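Local structure of histidine acid phosphatase (Bifidobacterium longum subsp. infantis, 6RXF) at residues G75-A80 with F253-L258; A259-G264 with K303-A308; D357-G362 with Q421-S426; V443-A448 with L475-E480. The protein probably hydrolyses inositol phosphates such as phytate, and 2,3-bisphosphoglycerate, releasing phosphate, as a zinc-binding member of the histidine acid phosphatase family. The protein carries 1 engineered substitution. All coordinates share one frame; numbering follows the deposited sequence.

Contact 1: G75-A80 with F253-L258; sequences GFKSEA and FTEEFL. With ZN (zinc ion), chain D.
Thr254 meets Gly75 beside a single beta bridge that pairs Phe76 with Phe253, and it is the N-cap of helix 255-262. The main bond runs from Thr254 N to Gly75 O at 2.8 Å, with an N-H...O angle of 164°. The Thr254 side chain then wraps the same carbonyl. Its CB lies 3.7 Å from Gly75 O. Its OG1 stands between the backbone N and the carbonyl carbon (chi1 64°), and there it accepts the capping bond from Phe257 N at 3.2 Å. OG1 also makes a weak bond to Gly75 O. The methyl CG2 goes on to touch Phe76 O at 3.3 Å. Phe253 CA adds a C-H...O contact to the Gly75 carbonyl.

The side chains of Phe76 and Phe253 run side by side; their rings meet obliquely, planes 38° apart. Phe253 CE1 sits over one face of Phe76, 3.9 Å from Phe76 CE1. The Phe76 ring also rests on Ala67 and Ala70 of helix 59-73. Phe257 packs its CB and ring against Gly75 CA. The Lys77 chain bends near its end, and its NZ bonds weakly to Phe253 O; its stronger partner is Ser250 O. One residue past the cap, Glu255 shares a zinc ion with His246. Both Glu255 oxygens hold the metal, OE1 at 2.4 Å and OE2 at 2.6 Å.

Contact 2: A259-G264 with K303-A308; sequences AKLENG and KSEYDA. With ZN (zinc ion), chain F.
Glu262 and Glu305 share one zinc ion. Glu262 gives a single oxygen, OE2, at 1.9 Å from the zinc. Glu305 chelates the zinc with both oxygens, OE2 at 2.3 Å and OE1 at 2.6 Å. His246 ND1 is a further ligand. The two carboxylates are stacked, with planes 26° apart. Glu262 OE1 comes within 2.9 Å of Glu305 OE1. Both atoms are acceptors, and the metal probably offsets the repulsion between them.

Behind the carboxylates lies Leu261. Its CG is anti to the backbone N (chi1 173°), which sets the two methyls against the residues that open helix 305-321. Leu261 CD1 rests 3.8 Å from Lys303 O. Leu261 CD2 packs on the Glu305 side chain, 4.0 Å from Glu305 CG.

Further out, Ser304, the N-cap, and Asp307 form a capping box round the start of helix 305-321; both of its bonds, Asp307 N to Ser304 OG and Ser304 N to Asp307 OD2, are weak. Gly264, at positive phi, closes helix 255-262 in a Schellman motif. The result is an interhelical zinc site, with ligands from the last turn of helix 255-262, the first turn of helix 305-321 and His246 of helix 239-249.

Contact 3: D357-G362 with Q421-S426; sequences DFYEKG and QQAPAS. With ZN (zinc ion), chain G.
The C-terminal part of helix 342-361 faces an irregular segment, and Tyr359 CA and Ala423 CA, the nearest pair of CA atoms, are 8.4 Å apart. Phe358 and Tyr359 fill that distance. With Phe358 CG anti to the backbone N (chi1 179°), the ring meets the loop by its edge. Phe358 CE2 touches Ala423 CB at 3.5 Å, and Phe358 CZ lies 3.5 Å from Gln421 O, which is near the ring plane. Tyr431 stacks on the Phe358 ring and Trp438 meets it edge-to-face. Tyr359 brings its hydroxyl to the same methyl, with OH 3.7 Å from Ala423 CB. Phe358 CD2 sits over the centre of one face of the Tyr359 ring.

The contact ties the end of a zinc-binding helix to the loop between helices 404-414 and 440-443. Backbone bonds from Ala423 to Ser364 and Ala366 add to the join. Glu360, on another side of the helix, binds zinc through OE2 at 2.0 Å. Lys361 bridges to both Asp357 and Glu360, which may steady that carboxylate.

Tyr359 OH also bonds to Tyr431 N. It donates to a water lying in the ring plane, 2.5 Å from Tyr359 OH. This water donates to Pro424 O at 2.5 Å and to Ser426 O at 2.9 Å; the two shorter lengths are doubtful. The two carbonyls flank Ala425, the centre of an inverse gamma turn.

Contact 4: V443-A448 with L475-E480; sequences VTPMAA and LYNENE
Tyr476 reaches lengthwise to Val443, and its OH donates to Val443 O. The separation of 2.4 Å between Tyr476 OH and Val443 O is very short, so its exact value is doubtful. With CG anti to the backbone N (chi1 -179°), the ring brings its hydroxyl to Val443 O. The carbonyl oxygen lies at the ring edge, near its plane. Val443 crosses the tyrosine at a slant, with CG1 3.8 Å from Tyr476 OH.

Asn477 and Pro445 approach from opposite directions. The amide nitrogen ND2 of Asn477 lies 3.9 Å from Pro445 CD. The other end of the amide turns to Ala448, with Asn477 OD1 3.1 Å from Ala448 CA and 3.3 Å from Ala448 CB. OD1 also accepts from Asn449 N, its main polar partner.

Two turns present these groups. Tyr476 to Asn479 form a type I' turn, the tight end of the hairpin 471-476/479-481. Pro445 to Ala448 form a type II turn leading into strand 449-457. Backbone bonds link Ala447 to His49 and Ala448 to Arg48, both in the RHG signature of this family. The chemistry is mostly that of single polar atoms in a buried setting: a phenol probably satisfies the carbonyl of Val443 at the end of helix 440-443, and a side-chain amide oxygen satisfies one backbone N-H.

In the fold
The centres of contacts 1 and 2, both partly buried, lie about 36 and 31 Å from the centre of the chain. They share helix 255-262, one at its start and the other at its end, and touch through Leu258 and Glu305. His246 serves the zinc ions of both. Contacts 3 and 4 are buried, their centres about 17 and 10 Å from that of the chain. The nearest atoms of these two are about 6 Å apart. Only in contact 2 does zinc join the two segments; contact 1 rests on backbone bonds and phenylalanines, with its zinc beside it. In contact 3 aromatic packing and a water bridge do the joining. Contact 4, by the central sheet, has no metal of its own.

Contact 1: G75-A80 with F253-L258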
loop_
_atom_site.group_PDB
_atom_site.type_symbol
_atom_site.label_atom_id
_atom_site.label_comp_id
_atom_site.label_asym_id
_atom_site.label_seq_id
_atom_site.Cartn_x
_atom_site.Cartn_y
_atom_site.Cartn_z
ATOM N N GLY A 75 1.211 -30.824 -22.770
ATOM C CA GLY A 75 0.105 -29.910 -22.601
ATOM C C GLY A 75 0.327 -28.486 -23.058
ATOM O O GLY A 75 -0.598 -27.673 -22.967
ATOM N N PHE A 76 1.522 -28.147 -23.533
ATOM C CA PHE A 76 1.754 -26.822 -24.077
ATOM C C PHE A 76 1.272 -26.764 -25.520
ATOM O O PHE A 76 1.231 -27.776 -26.222
ATOM C CB PHE A 76 3.238 -26.449 -23.999
ATOM C CG PHE A 76 3.664 -25.942 -22.647
ATOM C CD1 PHE A 76 3.511 -24.603 -22.313
ATOM C CD2 PHE A 76 4.227 -26.800 -21.713
ATOM C CE1 PHE A 76 3.907 -24.128 -21.071
ATOM C CE2 PHE A 76 4.626 -26.335 -20.471
ATOM C CZ PHE A 76 4.460 -24.996 -20.148
ATOM N N LYS A 77 0.901 -25.560 -25.961
ATOM C CA LYS A 77 0.429 -25.397 -27.332
ATOM C C LYS A 77 1.541 -25.572 -28.358
ATOM O O LYS A 77 1.247 -25.897 -29.512
ATOM C CB LYS A 77 -0.230 -24.027 -27.505
ATOM C CG LYS A 77 -1.700 -23.997 -27.109
ATOM C CD LYS A 77 -2.354 -22.690 -27.522
ATOM C CE LYS A 77 -3.746 -22.929 -28.074
ATOM N NZ LYS A 77 -4.618 -23.615 -27.073
ATOM N N SER A 78 2.799 -25.370 -27.969
ATOM C CA SER A 78 3.929 -25.507 -28.882
ATOM C C SER A 78 5.216 -25.468 -28.069
ATOM O O SER A 78 5.224 -25.074 -26.900
ATOM C CB SER A 78 3.946 -24.407 -29.948
ATOM O OG SER A 78 4.399 -23.181 -29.403
ATOM N N GLU A 79 6.310 -25.880 -28.713
ATOM C CA GLU A 79 7.611 -25.836 -28.056
ATOM C C GLU A 79 8.027 -24.403 -27.761
ATOM O O GLU A 79 8.545 -24.111 -26.676
ATOM C CB GLU A 79 8.665 -26.526 -28.922
ATOM C CG GLU A 79 8.248 -27.882 -29.463
ATOM C CD GLU A 79 8.436 -29.002 -28.458
ATOM O OE1 GLU A 79 8.319 -30.183 -28.854
ATOM O OE2 GLU A 79 8.691 -28.701 -27.268
ATOM N N ALA A 80 7.812 -23.494 -28.718
ATOM C CA ALA A 80 8.213 -22.104 -28.529
ATOM C C ALA A 80 7.434 -21.454 -27.394
ATOM O O ALA A 80 8.005 -20.729 -26.572
ATOM C CB ALA A 80 8.019 -21.322 -29.827
ATOM N N PHE A 253 -1.654 -23.346 -22.737
ATOM C CA PHE A 253 -1.920 -24.763 -22.571
ATOM C C PHE A 253 -3.011 -25.221 -23.530
ATOM O O PHE A 253 -3.889 -24.446 -23.919
ATOM C CB PHE A 253 -2.324 -25.065 -21.126
ATOM C CG PHE A 253 -1.346 -24.547 -20.114
ATOM C CD1 PHE A 253 -0.166 -25.229 -19.861
ATOM C CD2 PHE A 253 -1.595 -23.371 -19.429
ATOM C CE1 PHE A 253 0.741 -24.753 -18.933
ATOM C CE2 PHE A 253 -0.691 -22.885 -18.505
ATOM C CZ PHE A 253 0.479 -23.577 -18.256
ATOM N N THR A 254 -2.936 -26.496 -23.903
ATOM C CA THR A 254 -3.896 -27.097 -24.814
ATOM C C THR A 254 -5.247 -27.290 -24.133
ATOM O O THR A 254 -5.349 -27.417 -22.910
ATOM C CB THR A 254 -3.392 -28.453 -25.314
ATOM O OG1 THR A 254 -3.285 -29.361 -24.206
ATOM C CG2 THR A 254 -2.041 -28.306 -25.989
ATOM N N GLU A 255 -6.297 -27.332 -24.956
ATOM C CA GLU A 255 -7.640 -27.522 -24.416
ATOM C C GLU A 255 -7.772 -28.859 -23.694
ATOM O O GLU A 255 -8.546 -28.974 -22.738
ATOM C CB GLU A 255 -8.673 -27.406 -25.537
ATOM C CG GLU A 255 -8.503 -26.173 -26.418
ATOM C CD GLU A 255 -9.200 -24.940 -25.863
ATOM O OE1 GLU A 255 -9.978 -25.078 -24.896
ATOM O OE2 GLU A 255 -8.975 -23.835 -26.400
ATOM N N GLU A 256 -7.011 -29.872 -24.117
ATOM C CA GLU A 256 -7.026 -31.159 -23.427
ATOM C C GLU A 256 -6.408 -31.042 -22.039
ATOM O O GLU A 256 -6.961 -31.544 -21.053
ATOM C CB GLU A 256 -6.281 -32.202 -24.260
ATOM C CG GLU A 256 -6.998 -32.622 -25.536
ATOM C CD GLU A 256 -7.000 -31.538 -26.600
ATOM O OE1 GLU A 256 -8.093 -31.205 -27.108
ATOM O OE2 GLU A 256 -5.913 -31.012 -26.923
ATOM N N PHE A 257 -5.251 -30.386 -21.946
ATOM C CA PHE A 257 -4.646 -30.134 -20.644
ATOM C C PHE A 257 -5.588 -29.333 -19.751
ATOM O O PHE A 257 -5.789 -29.670 -18.580
ATOM C CB PHE A 257 -3.312 -29.410 -20.833
ATOM C CG PHE A 257 -2.520 -29.253 -19.574
ATOM C CD1 PHE A 257 -1.836 -30.330 -19.028
ATOM C CD2 PHE A 257 -2.448 -28.026 -18.939
ATOM C CE1 PHE A 257 -1.098 -30.186 -17.865
ATOM C CE2 PHE A 257 -1.708 -27.871 -17.778
ATOM C CZ PHE A 257 -1.035 -28.954 -17.240
ATOM N N LEU A 258 -6.195 -28.276 -20.296
ATOM C CA LEU A 258 -7.090 -27.453 -19.488
ATOM C C LEU A 258 -8.356 -28.207 -19.099
ATOM O O LEU A 258 -8.869 -28.015 -17.991
ATOM C CB LEU A 258 -7.443 -26.168 -20.235
ATOM C CG LEU A 258 -6.293 -25.172 -20.379
ATOM C CD1 LEU A 258 -6.733 -23.964 -21.185
ATOM C CD2 LEU A 258 -5.761 -24.755 -19.012
HETATM ZN ZN ZN D . -10.799 -22.820 -24.880
HETATM O O HOH W 1 -13.176 -23.729 -24.788
#

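Contact 2: A259-G264 with K303-A308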
loop_
_atom_site.group_PDB
_atom_site.type_symbol
_atom_site.label_atom_id
_atom_site.label_comp_id
_atom_site.label_asym_id
_atom_site.label_seq_id
_atom_site.Cartn_x
_atom_site.Cartn_y
_atom_site.Cartn_z
ATOM N N ALA A 259 -8.866 -29.066 -19.988
ATOM C CA ALA A 259 -10.045 -29.860 -19.653
ATOM C C ALA A 259 -9.769 -30.790 -18.478
ATOM O O ALA A 259 -10.622 -30.969 -17.602
ATOM C CB ALA A 259 -10.514 -30.660 -20.871
ATOM N N LYS A 260 -8.577 -31.386 -18.435
ATOM C CA LYS A 260 -8.237 -32.247 -17.311
ATOM C C LYS A 260 -8.030 -31.448 -16.031
ATOM O O LYS A 260 -8.317 -31.949 -14.938
ATOM C CB LYS A 260 -6.994 -33.072 -17.638
ATOM C CG LYS A 260 -7.176 -33.994 -18.833
ATOM C CD LYS A 260 -6.244 -35.186 -18.758
ATOM C CE LYS A 260 -4.807 -34.740 -18.569
ATOM N NZ LYS A 260 -4.032 -35.698 -17.732
ATOM N N LEU A 261 -7.538 -30.213 -16.136
ATOM C CA LEU A 261 -7.424 -29.383 -14.942
ATOM C C LEU A 261 -8.799 -28.955 -14.436
ATOM O O LEU A 261 -9.046 -28.948 -13.223
ATOM C CB LEU A 261 -6.541 -28.165 -15.224
ATOM C CG LEU A 261 -6.462 -27.108 -14.115
ATOM C CD1 LEU A 261 -6.053 -27.714 -12.778
ATOM C CD2 LEU A 261 -5.508 -25.996 -14.512
ATOM N N GLU A 262 -9.714 -28.608 -15.345
ATOM C CA GLU A 262 -11.040 -28.186 -14.916
ATOM C C GLU A 262 -11.880 -29.350 -14.403
ATOM O O GLU A 262 -12.877 -29.120 -13.712
ATOM C CB GLU A 262 -11.760 -27.462 -16.059
ATOM C CG GLU A 262 -11.706 -25.943 -15.909
ATOM C CD GLU A 262 -12.346 -25.201 -17.066
ATOM O OE1 GLU A 262 -13.019 -24.179 -16.822
ATOM O OE2 GLU A 262 -12.177 -25.637 -18.219
ATOM N N ASN A 263 -11.494 -30.591 -14.707
ATOM C CA ASN A 263 -12.165 -31.773 -14.183
ATOM C C ASN A 263 -11.458 -32.352 -12.962
ATOM O O ASN A 263 -11.647 -33.531 -12.640
ATOM C CB ASN A 263 -12.295 -32.838 -15.273
ATOM C CG ASN A 263 -13.535 -32.651 -16.119
ATOM O OD1 ASN A 263 -13.470 -32.136 -17.236
ATOM N ND2 ASN A 263 -14.680 -33.060 -15.583
ATOM N N GLY A 264 -10.641 -31.552 -12.284
ATOM C CA GLY A 264 -10.026 -31.978 -11.041
ATOM C C GLY A 264 -9.065 -33.139 -11.154
ATOM O O GLY A 264 -8.818 -33.823 -10.157
ATOM N N LYS A 303 -5.308 -25.714 -7.666
ATOM C CA LYS A 303 -6.330 -26.738 -7.873
ATOM C C LYS A 303 -7.243 -26.449 -9.073
ATOM O O LYS A 303 -7.984 -27.344 -9.514
ATOM C CB LYS A 303 -7.198 -26.929 -6.615
ATOM C CG LYS A 303 -8.004 -25.787 -6.056
ATOM C CD LYS A 303 -7.415 -25.048 -4.883
ATOM C CE LYS A 303 -8.238 -23.767 -4.527
ATOM N NZ LYS A 303 -7.586 -22.933 -3.475
ATOM N N SER A 304 -7.222 -25.230 -9.623
ATOM C CA SER A 304 -8.179 -24.866 -10.662
ATOM C C SER A 304 -7.508 -23.971 -11.693
ATOM O O SER A 304 -6.386 -23.496 -11.508
ATOM C CB SER A 304 -9.397 -24.160 -10.069
ATOM O OG SER A 304 -8.990 -22.984 -9.385
ATOM N N GLU A 305 -8.227 -23.753 -12.795
ATOM C CA GLU A 305 -7.821 -22.746 -13.773
ATOM C C GLU A 305 -7.741 -21.360 -13.149
ATOM O O GLU A 305 -6.875 -20.558 -13.519
ATOM C CB GLU A 305 -8.802 -22.720 -14.946
ATOM C CG GLU A 305 -8.550 -23.781 -15.985
ATOM C CD GLU A 305 -9.384 -23.565 -17.229
ATOM O OE1 GLU A 305 -10.455 -22.932 -17.124
ATOM O OE2 GLU A 305 -8.966 -24.027 -18.312
ATOM N N TYR A 306 -8.638 -21.064 -12.204
ATOM C CA TYR A 306 -8.610 -19.778 -11.513
ATOM C C TYR A 306 -7.294 -19.567 -10.770
ATOM O O TYR A 306 -6.732 -18.467 -10.805
ATOM C CB TYR A 306 -9.792 -19.686 -10.547
ATOM C CG TYR A 306 -9.759 -18.499 -9.606
ATOM C CD1 TYR A 306 -10.099 -17.229 -10.048
ATOM C CD2 TYR A 306 -9.415 -18.653 -8.270
ATOM C CE1 TYR A 306 -10.087 -16.142 -9.190
ATOM C CE2 TYR A 306 -9.401 -17.570 -7.402
ATOM C CZ TYR A 306 -9.736 -16.317 -7.869
ATOM O OH TYR A 306 -9.720 -15.234 -7.018
ATOM N N ASP A 307 -6.791 -20.609 -10.089
ATOM C CA ASP A 307 -5.539 -20.500 -9.337
ATOM C C ASP A 307 -4.372 -20.208 -10.258
ATOM O O ASP A 307 -3.576 -19.297 -10.005
ATOM C CB ASP A 307 -5.256 -21.786 -8.565
ATOM C CG ASP A 307 -6.275 -22.062 -7.496
ATOM O OD1 ASP A 307 -6.932 -21.116 -7.026
ATOM O OD2 ASP A 307 -6.439 -23.242 -7.137
ATOM N N ALA A 308 -4.241 -21.001 -11.320
ATOM C CA ALA A 308 -3.181 -20.778 -12.291
ATOM C C ALA A 308 -3.269 -19.369 -12.863
ATOM O O ALA A 308 -2.294 -18.609 -12.830
ATOM C CB ALA A 308 -3.266 -21.829 -13.400
HETATM ZN ZN ZN F . -11.115 -24.390 -19.153
#

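Contact 3: D357-G362 with Q421-S426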
loop_
_atom_site.group_PDB
_atom_site.type_symbol
_atom_site.label_atom_id
_atom_site.label_comp_id
_atom_site.label_asym_id
_atom_site.label_seq_id
_atom_site.Cartn_x
_atom_site.Cartn_y
_atom_site.Cartn_z
ATOM N N ASP A 357 -9.119 -7.128 -1.032
ATOM C CA ASP A 357 -8.679 -5.967 -0.264
ATOM C C ASP A 357 -9.860 -5.110 0.168
ATOM O O ASP A 357 -9.889 -4.607 1.297
ATOM C CB ASP A 357 -7.696 -5.129 -1.080
ATOM C CG ASP A 357 -6.334 -5.780 -1.198
ATOM O OD1 ASP A 357 -5.999 -6.616 -0.331
ATOM O OD2 ASP A 357 -5.597 -5.452 -2.154
ATOM N N PHE A 358 -10.836 -4.922 -0.725
ATOM C CA PHE A 358 -11.985 -4.082 -0.408
ATOM C C PHE A 358 -12.735 -4.609 0.805
ATOM O O PHE A 358 -13.085 -3.844 1.710
ATOM C CB PHE A 358 -12.917 -3.991 -1.618
ATOM C CG PHE A 358 -14.143 -3.161 -1.374
ATOM C CD1 PHE A 358 -14.105 -1.785 -1.535
ATOM C CD2 PHE A 358 -15.333 -3.754 -0.986
ATOM C CE1 PHE A 358 -15.228 -1.013 -1.308
ATOM C CE2 PHE A 358 -16.460 -2.989 -0.756
ATOM C CZ PHE A 358 -16.409 -1.616 -0.919
ATOM N N TYR A 359 -12.973 -5.916 0.854
ATOM C CA TYR A 359 -13.787 -6.477 1.920
ATOM C C TYR A 359 -13.027 -6.644 3.229
ATOM O O TYR A 359 -13.655 -6.673 4.292
ATOM C CB TYR A 359 -14.364 -7.820 1.475
ATOM C CG TYR A 359 -15.641 -7.688 0.672
ATOM C CD1 TYR A 359 -16.822 -7.277 1.274
ATOM C CD2 TYR A 359 -15.664 -7.970 -0.686
ATOM C CE1 TYR A 359 -17.993 -7.158 0.549
ATOM C CE2 TYR A 359 -16.829 -7.855 -1.417
ATOM C CZ TYR A 359 -17.990 -7.449 -0.794
ATOM O OH TYR A 359 -19.149 -7.331 -1.523
ATOM N N GLU A 360 -11.702 -6.741 3.190
ATOM C CA GLU A 360 -10.933 -7.005 4.400
ATOM C C GLU A 360 -10.235 -5.781 4.974
ATOM O O GLU A 360 -10.056 -5.708 6.193
ATOM C CB GLU A 360 -9.889 -8.094 4.133
ATOM C CG GLU A 360 -10.493 -9.457 3.850
ATOM C CD GLU A 360 -9.442 -10.536 3.676
ATOM O OE1 GLU A 360 -8.238 -10.235 3.842
ATOM O OE2 GLU A 360 -9.821 -11.686 3.375
ATOM N N LYS A 361 -9.839 -4.818 4.143
ATOM C CA LYS A 361 -9.084 -3.673 4.627
ATOM C C LYS A 361 -9.665 -2.318 4.240
ATOM O O LYS A 361 -9.158 -1.303 4.726
ATOM C CB LYS A 361 -7.628 -3.749 4.138
ATOM C CG LYS A 361 -6.989 -5.119 4.323
ATOM C CD LYS A 361 -5.728 -5.273 3.482
ATOM C CE LYS A 361 -5.327 -6.734 3.323
ATOM N NZ LYS A 361 -6.386 -7.518 2.630
ATOM N N GLY A 362 -10.701 -2.264 3.404
ATOM C CA GLY A 362 -11.266 -1.006 2.968
ATOM C C GLY A 362 -12.624 -0.715 3.577
ATOM O O GLY A 362 -12.897 -1.037 4.739
ATOM N N GLN A 421 -17.674 4.521 -0.742
ATOM C CA GLN A 421 -18.859 3.728 -1.053
ATOM C C GLN A 421 -18.676 2.322 -0.503
ATOM O O GLN A 421 -17.816 1.572 -0.975
ATOM C CB GLN A 421 -19.121 3.686 -2.559
ATOM C CG GLN A 421 -20.260 2.759 -2.962
ATOM C CD GLN A 421 -21.619 3.306 -2.572
ATOM O OE1 GLN A 421 -21.922 4.473 -2.815
ATOM N NE2 GLN A 421 -22.444 2.468 -1.957
ATOM N N GLN A 422 -19.488 1.964 0.483
ATOM C CA GLN A 422 -19.491 0.598 0.975
ATOM C C GLN A 422 -20.339 -0.293 0.073
ATOM O O GLN A 422 -21.261 0.167 -0.606
ATOM C CB GLN A 422 -20.019 0.550 2.406
ATOM C CG GLN A 422 -19.163 1.308 3.395
ATOM C CD GLN A 422 -19.611 1.083 4.821
ATOM O OE1 GLN A 422 -18.950 0.385 5.594
ATOM N NE2 GLN A 422 -20.743 1.674 5.179
ATOM N N ALA A 423 -20.007 -1.576 0.063
ATOM C CA ALA A 423 -20.744 -2.556 -0.715
ATOM C C ALA A 423 -22.035 -2.940 0.004
ATOM O O ALA A 423 -22.173 -2.716 1.210
ATOM C CB ALA A 423 -19.877 -3.789 -0.951
ATOM N N PRO A 424 -23.004 -3.508 -0.718
ATOM C CA PRO A 424 -24.243 -3.942 -0.062
ATOM C C PRO A 424 -23.982 -4.996 1.002
ATOM O O PRO A 424 -23.106 -5.852 0.864
ATOM C CB PRO A 424 -25.074 -4.515 -1.218
ATOM C CG PRO A 424 -24.535 -3.860 -2.436
ATOM C CD PRO A 424 -23.070 -3.677 -2.181
ATOM N N ALA A 425 -24.759 -4.923 2.082
ATOM C CA ALA A 425 -24.730 -5.946 3.129
ATOM C C ALA A 425 -25.388 -7.207 2.575
ATOM O O ALA A 425 -26.569 -7.486 2.799
ATOM C CB ALA A 425 -25.432 -5.454 4.389
ATOM N N SER A 426 -24.601 -7.976 1.826
ATOM C CA SER A 426 -25.111 -9.136 1.107
ATOM C C SER A 426 -23.938 -9.998 0.672
ATOM O O SER A 426 -22.844 -9.490 0.409
ATOM C CB SER A 426 -25.939 -8.718 -0.115
ATOM O OG SER A 426 -26.222 -9.829 -0.948
HETATM ZN ZN ZN G . -9.546 -13.487 2.469
HETATM O O HOH W 2 -21.308 -7.132 -0.208
#

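Contact 4: V443-A448 with L475-E480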
loop_
_atom_site.group_PDB
_atom_site.type_symbol
_atom_site.label_atom_id
_atom_site.label_comp_id
_atom_site.label_asym_id
_atom_site.label_seq_id
_atom_site.Cartn_x
_atom_site.Cartn_y
_atom_site.Cartn_z
ATOM N N VAL A 443 -6.512 3.981 -4.967
ATOM C CA VAL A 443 -6.589 4.139 -3.517
ATOM C C VAL A 443 -5.219 3.929 -2.879
ATOM O O VAL A 443 -4.771 4.732 -2.051
ATOM C CB VAL A 443 -7.635 3.174 -2.926
ATOM C CG1 VAL A 443 -7.545 3.165 -1.408
ATOM C CG2 VAL A 443 -9.042 3.543 -3.392
ATOM N N THR A 444 -4.536 2.846 -3.245
ATOM C CA THR A 444 -3.272 2.469 -2.608
ATOM C C THR A 444 -2.285 1.933 -3.640
ATOM O O THR A 444 -1.904 0.757 -3.610
ATOM C CB THR A 444 -3.515 1.433 -1.507
ATOM O OG1 THR A 444 -2.260 0.895 -1.076
ATOM C CG2 THR A 444 -4.394 0.299 -2.020
ATOM N N PRO A 445 -1.825 2.782 -4.553
ATOM C CA PRO A 445 -0.709 2.385 -5.418
ATOM C C PRO A 445 0.549 2.165 -4.591
ATOM O O PRO A 445 0.594 2.421 -3.385
ATOM C CB PRO A 445 -0.548 3.575 -6.367
ATOM C CG PRO A 445 -1.048 4.735 -5.574
ATOM C CD PRO A 445 -2.207 4.188 -4.767
ATOM N N MET A 446 1.586 1.675 -5.260
ATOM C CA MET A 446 2.888 1.616 -4.616
ATOM C C MET A 446 3.323 3.022 -4.227
ATOM O O MET A 446 3.088 3.987 -4.959
ATOM C CB MET A 446 3.908 0.953 -5.543
ATOM C CG MET A 446 3.723 -0.572 -5.652
ATOM S SD MET A 446 3.949 -1.431 -4.072
ATOM C CE MET A 446 3.468 -3.121 -4.452
ATOM N N ALA A 447 3.901 3.141 -3.034
ATOM C CA ALA A 447 4.378 4.401 -2.470
ATOM C C ALA A 447 3.259 5.410 -2.238
ATOM O O ALA A 447 3.529 6.605 -2.103
ATOM C CB ALA A 447 5.474 5.031 -3.338
ATOM N N ALA A 448 2.006 4.960 -2.181
ATOM C CA ALA A 448 0.901 5.864 -1.885
ATOM C C ALA A 448 1.157 6.607 -0.581
ATOM O O ALA A 448 1.737 6.062 0.361
ATOM C CB ALA A 448 -0.417 5.096 -1.795
ATOM N N LEU A 475 -2.746 16.655 0.862
ATOM C CA LEU A 475 -2.347 16.059 -0.406
ATOM C C LEU A 475 -2.493 14.544 -0.316
ATOM O O LEU A 475 -2.032 13.926 0.650
ATOM C CB LEU A 475 -0.898 16.412 -0.765
ATOM C CG LEU A 475 -0.415 17.855 -0.953
ATOM C CD1 LEU A 475 0.871 17.872 -1.779
ATOM C CD2 LEU A 475 -1.467 18.705 -1.613
ATOM N N TYR A 476 -3.111 13.953 -1.328
ATOM C CA TYR A 476 -3.316 12.511 -1.418
ATOM C C TYR A 476 -2.630 12.048 -2.693
ATOM O O TYR A 476 -3.063 12.407 -3.794
ATOM C CB TYR A 476 -4.808 12.176 -1.434
ATOM C CG TYR A 476 -5.149 10.704 -1.492
ATOM C CD1 TYR A 476 -6.391 10.286 -1.947
ATOM C CD2 TYR A 476 -4.238 9.734 -1.081
ATOM C CE1 TYR A 476 -6.718 8.952 -2.000
ATOM C CE2 TYR A 476 -4.560 8.386 -1.127
ATOM C CZ TYR A 476 -5.803 8.003 -1.591
ATOM O OH TYR A 476 -6.153 6.672 -1.649
ATOM N N ASN A 477 -1.563 11.258 -2.542
ATOM C CA ASN A 477 -0.705 10.887 -3.665
ATOM C C ASN A 477 -0.249 12.136 -4.414
ATOM O O ASN A 477 -0.206 12.171 -5.645
ATOM C CB ASN A 477 -1.405 9.901 -4.604
ATOM C CG ASN A 477 -1.719 8.579 -3.928
ATOM O OD1 ASN A 477 -0.957 8.104 -3.085
ATOM N ND2 ASN A 477 -2.841 7.974 -4.296
ATOM N N GLU A 478 0.060 13.181 -3.642
ATOM C CA GLU A 478 0.550 14.463 -4.152
ATOM C C GLU A 478 -0.464 15.152 -5.065
ATOM O O GLU A 478 -0.100 15.934 -5.945
ATOM C CB GLU A 478 1.905 14.288 -4.836
ATOM C CG GLU A 478 2.977 13.925 -3.823
ATOM C CD GLU A 478 4.361 13.786 -4.422
ATOM O OE1 GLU A 478 4.635 12.765 -5.096
ATOM O OE2 GLU A 478 5.180 14.706 -4.205
ATOM N N ASN A 479 -1.744 14.873 -4.850
ATOM C CA ASN A 479 -2.837 15.647 -5.424
ATOM C C ASN A 479 -3.544 16.382 -4.295
ATOM O O ASN A 479 -3.913 15.769 -3.287
ATOM C CB ASN A 479 -3.832 14.751 -6.167
ATOM C CG ASN A 479 -3.307 14.280 -7.506
ATOM O OD1 ASN A 479 -3.131 15.073 -8.430
ATOM N ND2 ASN A 479 -3.056 12.982 -7.619
ATOM N N GLU A 480 -3.717 17.688 -4.454
ATOM C CA GLU A 480 -4.466 18.459 -3.471
ATOM C C GLU A 480 -5.930 18.049 -3.525
ATOM O O GLU A 480 -6.573 18.158 -4.574
ATOM C CB GLU A 480 -4.307 19.952 -3.732
ATOM C CG GLU A 480 -4.819 20.826 -2.604
ATOM C CD GLU A 480 -4.334 22.267 -2.708
ATOM O OE1 GLU A 480 -3.765 22.638 -3.761
ATOM O OE2 GLU A 480 -4.526 23.029 -1.736
#